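Periplasmic binding protein/LacI transcriptional regulator (Shewanella sp. ANA-3, PDB 5OCP) binds L-arabinofuranose, as either the alpha or the beta anomer, and probably passes it to an ABC transporter for uptake from the periplasm. Local coordinates at residues V87-K92 with A137-D142; R112-W117 with V237-E242; C126-L131 with A157-S162; A190-N195 with V220-V225. One frame throughout, in Å; residues are numbered along the deposited sequence.

Followed from the N terminus, the chain opens contact 1 at 87-92, in the first lobe, and then passes into the second, where helix 107-121 opens contact 2 and strand 126-132 opens contact 3. Contact 1 closes next, at 137-142, so it crosses both of the others and ties the lobes together over the sugar. Contact 3 closes at 157-162, completing a beta-alpha-beta unit at one border of the second sheet. Contact 4 opens and closes afterwards, 190-195 with 220-225, deeper in that sheet and at the ligand. Strand 239-242 finally closes contact 2, whose long loop encloses contacts 3 and 4 and which fixes a helix against the same sheet.

Contact 1: residues V87-K92 with A137-D142; sequences VDRNIK and ATAAID. With AHR (alpha-L-arabinofuranose), chain I; FUB (beta-L-arabinofuranose), chain J.
R89 lies against A137 and T138 where the two lobes of a type I periplasmic binding protein fold close over their sugar. The loop after strand 84-87 of one lobe meets the start of helix 138-151 of the other, with A137 as the N-cap residue. From CG to NE the R89 side chain is fully extended (chi2 178°), and this straight chain carries the guanidinium past the helix start to the ligand. The methyl of A137 sits over one face of that flat group, off centre toward the rim, with A137 CB 3.7 Å from R89 NH1. The edge of the guanidinium serves the sugar: R89 NE donates to O5 of arabinofuranose at 3.0 Å (164° at the hydrogen), and R89 NH2 donates to O4 at 2.9 Å, about as straight. The two anomers occupy the same place and receive the same pair of bonds. With R89 NH1 also bonded to V65 O, the rotation of the group is well fixed. Close to the same sugar oxygen lies D88, its OD1 2.6 Å from O5, while D88 OD2 makes a salt bridge to R15; on the helix side A139 CB approaches O5 to 3.7 Å. A second link is polar but does not involve the ligand. T138 keeps OG1 beside its own backbone N (chi1 -51°), where it accepts the N-H of N90 at 2.9 Å, N90 N to T138 OG1, and it is hydrogen-bonded to E67 as well. Next to this bond, T138 CG2 packs 3.9 Å from N90 CB.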
# COMPACT_ATOMS: atom_id res chain seq x y z
N VAL A 87 -8.52 5.27 6.34
CA VAL A 87 -7.16 5.51 5.93
C VAL A 87 -6.70 4.40 4.96
O VAL A 87 -7.16 3.27 5.01
CB VAL A 87 -6.16 5.55 7.08
CG1 VAL A 87 -6.48 6.76 7.96
CG2 VAL A 87 -6.18 4.28 7.90
N ASP A 88 -5.82 4.79 4.07
CA ASP A 88 -5.08 3.87 3.20
C ASP A 88 -6.00 3.44 2.09
O ASP A 88 -6.11 4.18 1.08
CB ASP A 88 -4.38 2.78 4.04
CG ASP A 88 -3.94 1.56 3.19
OD1 ASP A 88 -3.63 1.75 1.97
OD2 ASP A 88 -3.96 0.40 3.72
N ARG A 89 -6.72 2.34 2.23
CA ARG A 89 -7.65 1.89 1.20
C ARG A 89 -8.99 2.62 1.33
O ARG A 89 -9.11 3.63 2.07
CB ARG A 89 -7.77 0.37 1.17
CG ARG A 89 -6.42 -0.29 1.00
CD ARG A 89 -6.53 -1.81 1.04
NE ARG A 89 -5.16 -2.42 0.93
CZ ARG A 89 -4.93 -3.73 1.11
NH1 ARG A 89 -5.89 -4.58 1.43
NH2 ARG A 89 -3.67 -4.19 1.09
N ASN A 90 -9.92 2.19 0.51
CA ASN A 90 -11.22 2.90 0.47
C ASN A 90 -12.34 1.93 0.80
O ASN A 90 -12.25 0.71 0.72
CB ASN A 90 -11.49 3.53 -0.91
CG ASN A 90 -12.49 4.70 -0.88
OD1 ASN A 90 -12.86 5.19 0.18
ND2 ASN A 90 -12.99 5.07 -2.06
N ILE A 91 -13.50 2.51 1.08
CA ILE A 91 -14.74 1.77 1.27
C ILE A 91 -15.72 2.23 0.18
O ILE A 91 -15.57 3.34 -0.35
CB ILE A 91 -15.32 2.00 2.68
CG1 ILE A 91 -15.74 3.44 2.86
CG2 ILE A 91 -14.34 1.53 3.76
CD1 ILE A 91 -16.45 3.76 4.19
N LYS A 92 -16.60 1.36 -0.25
CA LYS A 92 -17.71 1.77 -1.12
C LYS A 92 -18.97 1.89 -0.29
O LYS A 92 -19.49 0.88 0.17
CB LYS A 92 -17.89 0.78 -2.28
CG LYS A 92 -16.76 0.79 -3.28
CD LYS A 92 -16.48 2.10 -3.99
CE LYS A 92 -15.26 2.00 -4.90
NZ LYS A 92 -15.49 1.19 -6.14
N ALA A 137 -8.88 -5.04 -3.19
CA ALA A 137 -8.16 -3.97 -2.46
C ALA A 137 -8.11 -2.76 -3.34
O ALA A 137 -7.68 -2.83 -4.48
CB ALA A 137 -6.73 -4.38 -2.14
N THR A 138 -8.47 -1.62 -2.76
CA THR A 138 -8.43 -0.37 -3.53
C THR A 138 -7.07 -0.16 -4.18
O THR A 138 -6.98 0.33 -5.28
CB THR A 138 -8.77 0.83 -2.62
OG1 THR A 138 -9.98 0.54 -1.92
CG2 THR A 138 -8.88 2.07 -3.40
N ALA A 139 -6.02 -0.47 -3.43
CA ALA A 139 -4.65 -0.25 -3.91
C ALA A 139 -4.35 -1.04 -5.20
O ALA A 139 -3.72 -0.49 -6.12
CB ALA A 139 -3.64 -0.56 -2.85
N ALA A 140 -4.85 -2.26 -5.30
CA ALA A 140 -4.65 -3.08 -6.51
C ALA A 140 -5.51 -2.60 -7.68
O ALA A 140 -5.05 -2.41 -8.78
CB ALA A 140 -4.96 -4.54 -6.22
N ILE A 141 -6.78 -2.40 -7.41
CA ILE A 141 -7.70 -1.96 -8.46
C ILE A 141 -7.23 -0.66 -9.10
O ILE A 141 -7.16 -0.48 -10.32
CB ILE A 141 -9.08 -1.79 -7.81
CG1 ILE A 141 -9.65 -3.14 -7.34
CG2 ILE A 141 -10.04 -1.13 -8.76
CD1 ILE A 141 -10.76 -2.94 -6.32
N ASP A 142 -6.97 0.34 -8.24
CA ASP A 142 -6.64 1.66 -8.72
C ASP A 142 -5.22 1.79 -9.30
O ASP A 142 -5.01 2.56 -10.24
CB ASP A 142 -6.81 2.68 -7.62
CG ASP A 142 -8.30 2.96 -7.28
OD1 ASP A 142 -9.19 2.26 -7.84
OD2 ASP A 142 -8.52 3.82 -6.41
O5 AHR I . -2.93 -0.42 0.79
C5 AHR I . -1.56 -0.25 0.62
C4 AHR I . -0.93 -1.53 0.09
O4 AHR I . -1.25 -2.63 0.91
C3 AHR I . 0.61 -1.41 0.01
O3 AHR I . 0.95 -0.81 -1.19
C2 AHR I . 0.97 -2.88 0.17
O2 AHR I . 2.28 -3.15 0.58
C1 AHR I . -0.01 -3.27 1.26
O1 AHR I . -0.18 -4.59 1.24
O5 FUB J . -2.93 -0.42 0.79
C5 FUB J . -1.56 -0.26 0.62
C4 FUB J . -0.93 -1.54 0.10
O4 FUB J . -1.25 -2.65 0.90
C3 FUB J . 0.61 -1.43 0.03
O3 FUB J . 0.95 -0.81 -1.17
C2 FUB J . 0.98 -2.91 0.11
O2 FUB J . 2.29 -3.15 0.57
C1 FUB J . -0.13 -3.55 0.94
O1 FUB J . 0.29 -3.57 2.21

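Contact 2: residues R112-W117 with V237-E242; sequences RKIGQW and VNATVE
I114 and W117, one turn apart on helix 107-121, press onto A239 and V241 of strand 239-242, a helix-on-sheet packing in the alpha/beta sandwich of the second lobe. The short segments run nearly antiparallel, 158° between their directions, with axes 8.5 Å apart, and no hydrogen bond joins them. The aromatic part is a CH-pi contact: A239 CB stands over the face of the W117 six-membered ring, 3.8 Å from its centroid and 11° off the normal. The indole reaches that place because CG is anti to the W117 backbone N (chi1 -178°), which carries the ring outward from the helix to the strand. Its far end, CH2, touches N238 CB at 3.9 Å, while the N238 amide is bonded to the backbone of I219 and G214. Replacing W117 by an alanine would probably leave the A239 methyl without the ring face it packs on and open a gap beside N238. The aliphatic part belongs to I114, which meets two strand residues, A239 with its CD1 and V241 chiefly with its CB. Its side chain also touches F147 of helix 138-151, and V220 on strand 218-221 meets both I114 and W117. T240, whose CB points away from the helix, is hydrogen-bonded through OG1 to D196. Within the pair, I114 CD1 reaches A239 CB at 3.8 Å, and I114 CB lies 3.9 Å from V241 CG2.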
# COMPACT_ATOMS: atom_id res chain seq x y z
N ARG A 112 -0.09 5.47 -12.59
CA ARG A 112 0.26 6.33 -13.72
C ARG A 112 1.75 6.73 -13.72
O ARG A 112 2.38 6.67 -14.77
CB ARG A 112 -0.63 7.57 -13.81
CG ARG A 112 -2.04 7.30 -14.12
CD ARG A 112 -2.77 8.56 -14.64
NE ARG A 112 -2.77 9.67 -13.65
CZ ARG A 112 -3.64 9.78 -12.65
NH1 ARG A 112 -4.59 8.89 -12.47
NH2 ARG A 112 -3.56 10.81 -11.84
N LYS A 113 2.29 7.22 -12.58
CA LYS A 113 3.68 7.69 -12.53
C LYS A 113 4.66 6.57 -12.82
O LYS A 113 5.63 6.75 -13.54
CB LYS A 113 3.98 8.31 -11.14
CG LYS A 113 3.35 9.69 -10.98
CD LYS A 113 3.25 10.01 -9.52
CE LYS A 113 4.42 10.74 -9.00
NZ LYS A 113 3.81 11.69 -8.01
N ILE A 114 4.37 5.37 -12.28
CA ILE A 114 5.30 4.23 -12.49
C ILE A 114 5.18 3.75 -13.94
O ILE A 114 6.19 3.42 -14.58
CB ILE A 114 5.16 3.18 -11.35
CG1 ILE A 114 6.44 2.34 -11.27
CG2 ILE A 114 3.90 2.39 -11.48
CD1 ILE A 114 7.60 3.11 -10.73
N GLY A 115 3.96 3.72 -14.46
CA GLY A 115 3.76 3.38 -15.89
C GLY A 115 4.45 4.34 -16.82
O GLY A 115 5.08 3.95 -17.79
N GLN A 116 4.36 5.63 -16.55
CA GLN A 116 5.03 6.60 -17.39
C GLN A 116 6.51 6.47 -17.33
O GLN A 116 7.17 6.54 -18.36
CB GLN A 116 4.61 8.03 -17.01
CG GLN A 116 5.00 9.10 -18.02
CD GLN A 116 4.39 8.87 -19.39
OE1 GLN A 116 3.19 8.89 -19.56
NE2 GLN A 116 5.22 8.54 -20.37
N TRP A 117 7.05 6.23 -16.14
CA TRP A 117 8.46 6.06 -15.97
C TRP A 117 8.96 4.87 -16.83
O TRP A 117 9.98 4.96 -17.54
CB TRP A 117 8.87 5.84 -14.49
CG TRP A 117 10.36 5.70 -14.36
CD1 TRP A 117 11.28 6.74 -14.17
CD2 TRP A 117 11.15 4.49 -14.42
NE1 TRP A 117 12.57 6.20 -14.17
CE2 TRP A 117 12.51 4.86 -14.38
CE3 TRP A 117 10.83 3.16 -14.62
CZ2 TRP A 117 13.52 3.92 -14.41
CZ3 TRP A 117 11.86 2.22 -14.71
CH2 TRP A 117 13.18 2.62 -14.61
N VAL A 237 16.55 -4.09 -8.77
CA VAL A 237 15.23 -3.53 -9.18
C VAL A 237 15.41 -2.08 -9.64
O VAL A 237 16.48 -1.52 -9.45
CB VAL A 237 14.25 -3.58 -8.00
CG1 VAL A 237 14.01 -5.00 -7.55
CG2 VAL A 237 14.68 -2.68 -6.87
N ASN A 238 14.40 -1.52 -10.29
CA ASN A 238 14.63 -0.26 -10.99
C ASN A 238 13.98 0.96 -10.41
O ASN A 238 14.62 1.98 -10.35
CB ASN A 238 14.26 -0.40 -12.39
CG ASN A 238 15.08 -1.48 -13.08
OD1 ASN A 238 14.71 -2.66 -13.06
ND2 ASN A 238 16.27 -1.10 -13.59
N ALA A 239 12.70 0.85 -10.05
CA ALA A 239 11.87 2.08 -9.70
C ALA A 239 10.74 1.72 -8.79
O ALA A 239 10.20 0.61 -8.85
CB ALA A 239 11.34 2.83 -10.91
N THR A 240 10.40 2.63 -7.86
CA THR A 240 9.22 2.48 -7.04
C THR A 240 8.65 3.84 -6.73
O THR A 240 9.34 4.85 -6.83
CB THR A 240 9.54 1.70 -5.76
OG1 THR A 240 8.36 1.41 -5.02
CG2 THR A 240 10.47 2.50 -4.83
N VAL A 241 7.38 3.89 -6.41
CA VAL A 241 6.74 5.11 -5.92
C VAL A 241 6.64 5.02 -4.45
O VAL A 241 6.18 4.03 -3.83
CB VAL A 241 5.33 5.29 -6.54
CG1 VAL A 241 4.62 6.50 -5.94
CG2 VAL A 241 5.41 5.27 -8.05
N GLU A 242 7.06 6.06 -3.75
CA GLU A 242 7.02 6.06 -2.31
C GLU A 242 5.61 6.18 -1.79
O GLU A 242 4.86 6.99 -2.29
CB GLU A 242 7.84 7.27 -1.79
CG GLU A 242 7.92 7.35 -0.31
CD GLU A 242 8.85 8.45 0.23
OE1 GLU A 242 9.24 8.29 1.35
OE2 GLU A 242 9.23 9.43 -0.43

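Contact 3: residues C126-L131 with A157-S162; sequences CDIAEL and AKIVRS
C126 pairs with A157, and from there two parallel strands run side by side, their axes 4.5 Å apart at closest and twisted by 38°, as the pair at one border of the second lobe's sheet. K158 N donates to C126 O at 3.1 Å, and K158 O receives I128 N at 2.8 Å. I128 O then takes V160 N at 2.8 Å, but the next bond runs from E130 N to R161 O, so the register slips by one residue: a beta bulge that gives the 157-162 strand an extra residue at V160. CA-H...O contacts, such as that of I159 CA with I128 O, accompany the ladder. On one face, I128 CB packs against I159 CG1 at 4.1 Å, and E130 follows. Its chain is fully extended (chi1 180°), which brings OE1 to the hydroxyl of S162: S162 OG donates to E130 OE1 at 2.8 Å, coming from above the carboxylate plane, 52° out of it. The other carboxylate oxygen, OE2, is bonded to H194 NE2, so both oxygens are held and the group is kept from turning. At the bulge the V160 side chain crosses that of D127 at about a right angle, V160 CG1 3.8 Å from D127 CG; on the face opposite E130, A129 meets the root of R161, whose NE is bonded to Q183. The two strands and helix 138-151 form a beta-alpha-beta unit. F147 of that helix packs on I128 and I159, helix 169-183 lies against A129 and R161, and strand 190-193 continues the sheet beyond 126-132, with C126 disulfide-bonded to C189.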
# COMPACT_ATOMS: atom_id res chain seq x y z
N CYS A 126 7.73 -2.61 -24.73
CA CYS A 126 7.87 -3.36 -23.47
C CYS A 126 6.76 -4.38 -23.29
O CYS A 126 5.56 -3.99 -23.12
CB CYS A 126 7.86 -2.36 -22.26
SG CYS A 126 8.42 -3.05 -20.70
N ASP A 127 7.12 -5.66 -23.26
CA ASP A 127 6.17 -6.67 -22.79
C ASP A 127 6.29 -6.82 -21.29
O ASP A 127 7.35 -7.15 -20.76
CB ASP A 127 6.43 -8.02 -23.40
CG ASP A 127 5.87 -8.14 -24.85
OD1 ASP A 127 5.16 -7.24 -25.36
OD2 ASP A 127 6.22 -9.18 -25.48
N ILE A 128 5.16 -6.74 -20.64
CA ILE A 128 5.16 -6.59 -19.18
C ILE A 128 4.43 -7.76 -18.51
O ILE A 128 3.33 -8.13 -18.97
CB ILE A 128 4.35 -5.29 -18.84
CG1 ILE A 128 5.01 -4.04 -19.47
CG2 ILE A 128 4.18 -5.10 -17.31
CD1 ILE A 128 4.07 -2.92 -19.74
N ALA A 129 4.96 -8.19 -17.39
CA ALA A 129 4.25 -9.13 -16.51
C ALA A 129 3.77 -8.37 -15.28
O ALA A 129 4.64 -7.70 -14.61
CB ALA A 129 5.17 -10.23 -16.08
N GLU A 130 2.49 -8.50 -14.98
CA GLU A 130 1.88 -7.82 -13.83
C GLU A 130 1.66 -8.75 -12.66
O GLU A 130 0.93 -9.78 -12.79
CB GLU A 130 0.54 -7.22 -14.28
CG GLU A 130 -0.20 -6.48 -13.16
CD GLU A 130 -1.53 -5.92 -13.63
OE1 GLU A 130 -2.06 -6.43 -14.62
OE2 GLU A 130 -2.09 -5.00 -12.97
N LEU A 131 2.21 -8.38 -11.49
CA LEU A 131 1.90 -9.06 -10.24
C LEU A 131 0.90 -8.20 -9.50
O LEU A 131 1.22 -7.13 -8.98
CB LEU A 131 3.14 -9.27 -9.37
CG LEU A 131 4.21 -10.13 -9.96
CD1 LEU A 131 5.50 -10.12 -9.14
CD2 LEU A 131 3.63 -11.53 -10.06
N ALA A 157 3.64 -1.43 -26.06
CA ALA A 157 3.63 -1.85 -24.70
C ALA A 157 2.38 -2.67 -24.44
O ALA A 157 1.32 -2.34 -24.86
CB ALA A 157 3.62 -0.63 -23.83
N LYS A 158 2.54 -3.76 -23.75
CA LYS A 158 1.41 -4.60 -23.44
C LYS A 158 1.71 -5.45 -22.21
O LYS A 158 2.81 -5.95 -22.02
CB LYS A 158 1.23 -5.54 -24.65
CG LYS A 158 0.08 -6.47 -24.49
CD LYS A 158 -0.14 -7.25 -25.80
CE LYS A 158 -1.61 -7.67 -25.95
NZ LYS A 158 -2.18 -8.17 -24.68
N ILE A 159 0.68 -5.69 -21.43
CA ILE A 159 0.72 -6.61 -20.37
C ILE A 159 0.40 -8.00 -20.90
O ILE A 159 -0.73 -8.23 -21.37
CB ILE A 159 -0.22 -6.23 -19.21
CG1 ILE A 159 0.27 -4.90 -18.56
CG2 ILE A 159 -0.23 -7.31 -18.19
CD1 ILE A 159 -0.71 -4.30 -17.51
N VAL A 160 1.41 -8.86 -20.82
CA VAL A 160 1.30 -10.20 -21.42
C VAL A 160 0.96 -11.24 -20.43
O VAL A 160 0.52 -12.31 -20.85
CB VAL A 160 2.53 -10.59 -22.28
CG1 VAL A 160 2.72 -9.58 -23.39
CG2 VAL A 160 3.80 -10.76 -21.47
N ARG A 161 1.12 -10.99 -19.13
CA ARG A 161 0.84 -12.01 -18.07
C ARG A 161 0.30 -11.16 -16.92
O ARG A 161 0.87 -10.08 -16.69
CB ARG A 161 2.12 -12.68 -17.44
CG ARG A 161 3.13 -13.29 -18.38
CD ARG A 161 2.70 -14.69 -18.63
NE ARG A 161 3.10 -15.23 -19.92
CZ ARG A 161 2.47 -16.26 -20.48
NH1 ARG A 161 1.43 -16.83 -19.86
NH2 ARG A 161 2.86 -16.73 -21.67
N SER A 162 -0.72 -11.65 -16.20
CA SER A 162 -1.27 -10.89 -15.08
C SER A 162 -1.92 -11.86 -14.10
O SER A 162 -2.69 -12.68 -14.52
CB SER A 162 -2.19 -9.81 -15.58
OG SER A 162 -2.72 -9.11 -14.51

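Contact 4: residues A190-N195 with V220-V225; sequences AVWSHN and VSVDGV. With AHR (alpha-L-arabinofuranose), chain I; FUB (beta-L-arabinofuranose), chain J.
The sugar-binding end of a beta-alpha-beta unit, formed by strand 190-193, helix 196-208 and strand 218-221, brings W192 beside V220 and, beyond the strands, N195 beside D223. The parallel pairing is short: V220 N donates to V191 O at 2.9 Å and V220 O receives S193 N, both bonds almost straight. W192 turns the edge of its ring to 220-222, with W192 CZ3 4.1 Å from V222 CG2 and the two side chains lying side by side. H194 CD2 lies over one face of the indole, and F147 of helix 138-151 is stacked with it. S193 OG donates to N195 O at 2.7 Å and so steadies the chain as it leaves the strand. N195 places CG between its backbone N and carbonyl carbon, the crowded position (chi1 79°), and from there ND2 donates to arabinofuranose O2 at 3.0 Å in a nearly straight line (177°). Its OD1 caps the following helix at M198 N. D223 spans two sugar oxygens, its OD1 2.5 Å from O3 and its OD2 2.6 Å from O2, in either anomer. With D223 replaced by an alanine, both sugar hydroxyls would probably lose their carboxylate partner and the ring would be less firmly held. Both pocket residues reach O2, and N195 CB lies 3.4 Å from D223 OD2.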
# COMPACT_ATOMS: atom_id res chain seq x y z
N ALA A 190 9.73 -6.29 -18.57
CA ALA A 190 9.56 -5.75 -17.23
C ALA A 190 8.54 -6.49 -16.41
O ALA A 190 7.59 -7.03 -16.97
CB ALA A 190 9.15 -4.29 -17.26
N VAL A 191 8.69 -6.41 -15.09
CA VAL A 191 7.69 -6.80 -14.11
C VAL A 191 7.13 -5.50 -13.47
O VAL A 191 7.91 -4.64 -13.04
CB VAL A 191 8.27 -7.70 -13.02
CG1 VAL A 191 7.27 -7.97 -11.86
CG2 VAL A 191 8.73 -8.99 -13.66
N TRP A 192 5.82 -5.37 -13.51
CA TRP A 192 5.04 -4.33 -12.82
C TRP A 192 4.41 -5.04 -11.66
O TRP A 192 3.49 -5.88 -11.79
CB TRP A 192 4.02 -3.79 -13.83
CG TRP A 192 2.77 -3.11 -13.30
CD1 TRP A 192 1.55 -3.21 -13.85
CD2 TRP A 192 2.63 -2.17 -12.20
NE1 TRP A 192 0.65 -2.47 -13.16
CE2 TRP A 192 1.28 -1.80 -12.15
CE3 TRP A 192 3.51 -1.61 -11.25
CZ2 TRP A 192 0.77 -0.92 -11.19
CZ3 TRP A 192 3.00 -0.72 -10.29
CH2 TRP A 192 1.64 -0.38 -10.29
N SER A 193 4.89 -4.69 -10.46
CA SER A 193 4.40 -5.26 -9.26
C SER A 193 3.60 -4.25 -8.43
O SER A 193 4.10 -3.13 -8.18
CB SER A 193 5.55 -5.77 -8.42
OG SER A 193 5.05 -6.28 -7.20
N HIS A 194 2.39 -4.62 -7.99
CA HIS A 194 1.61 -3.65 -7.24
C HIS A 194 2.24 -3.29 -5.90
O HIS A 194 1.85 -2.27 -5.34
CB HIS A 194 0.17 -4.12 -7.06
CG HIS A 194 -0.61 -4.18 -8.34
ND1 HIS A 194 -1.96 -4.47 -8.32
CD2 HIS A 194 -0.27 -4.08 -9.64
CE1 HIS A 194 -2.42 -4.49 -9.57
NE2 HIS A 194 -1.44 -4.15 -10.38
N ASN A 195 3.18 -4.06 -5.35
CA ASN A 195 3.91 -3.64 -4.20
C ASN A 195 5.33 -4.16 -4.17
O ASN A 195 5.70 -5.10 -4.89
CB ASN A 195 3.21 -3.90 -2.87
CG ASN A 195 3.30 -5.33 -2.38
OD1 ASN A 195 3.59 -6.27 -3.16
ND2 ASN A 195 2.99 -5.53 -1.08
N VAL A 220 9.53 -2.63 -11.64
CA VAL A 220 8.91 -1.39 -11.17
C VAL A 220 7.77 -1.70 -10.22
O VAL A 220 7.09 -2.71 -10.36
CB VAL A 220 8.50 -0.52 -12.30
CG1 VAL A 220 9.65 -0.21 -13.22
CG2 VAL A 220 7.31 -1.09 -13.08
N SER A 221 7.52 -0.83 -9.24
CA SER A 221 6.69 -1.22 -8.12
C SER A 221 6.18 0.02 -7.37
O SER A 221 6.44 1.18 -7.79
CB SER A 221 7.62 -2.04 -7.20
OG SER A 221 6.92 -2.64 -6.14
N VAL A 222 5.49 -0.25 -6.29
CA VAL A 222 5.02 0.78 -5.31
C VAL A 222 5.31 0.37 -3.89
O VAL A 222 5.08 -0.78 -3.52
CB VAL A 222 3.50 1.07 -5.49
CG1 VAL A 222 3.06 2.19 -4.53
CG2 VAL A 222 3.20 1.51 -6.88
N ASP A 223 5.79 1.35 -3.11
CA ASP A 223 5.78 1.41 -1.62
C ASP A 223 7.00 2.24 -1.14
O ASP A 223 6.89 3.04 -0.20
CB ASP A 223 5.71 0.10 -0.87
CG ASP A 223 4.32 -0.51 -0.80
OD1 ASP A 223 3.29 0.15 -1.16
OD2 ASP A 223 4.19 -1.72 -0.43
N GLY A 224 8.17 2.01 -1.73
CA GLY A 224 9.35 2.65 -1.30
C GLY A 224 9.86 2.15 0.04
O GLY A 224 10.30 2.96 0.92
N VAL A 225 9.82 0.84 0.27
CA VAL A 225 10.31 0.31 1.54
C VAL A 225 11.82 0.27 1.52
O VAL A 225 12.38 0.20 0.49
CB VAL A 225 9.74 -1.03 1.95
CG1 VAL A 225 8.18 -0.90 2.05
CG2 VAL A 225 10.16 -2.15 1.01
O5 AHR I . -2.93 -0.42 0.79
C5 AHR I . -1.56 -0.25 0.62
C4 AHR I . -0.93 -1.53 0.09
O4 AHR I . -1.25 -2.63 0.91
C3 AHR I . 0.61 -1.41 0.01
O3 AHR I . 0.95 -0.81 -1.19
C2 AHR I . 0.97 -2.88 0.17
O2 AHR I . 2.28 -3.15 0.58
C1 AHR I . -0.01 -3.27 1.26
O1 AHR I . -0.18 -4.59 1.24
O5 FUB J . -2.93 -0.42 0.79
C5 FUB J . -1.56 -0.26 0.62
C4 FUB J . -0.93 -1.54 0.10
O4 FUB J . -1.25 -2.65 0.90
C3 FUB J . 0.61 -1.43 0.03
O3 FUB J . 0.95 -0.81 -1.17
C2 FUB J . 0.98 -2.91 0.11
O2 FUB J . 2.29 -3.15 0.57
C1 FUB J . -0.13 -3.55 0.94
O1 FUB J . 0.29 -3.57 2.21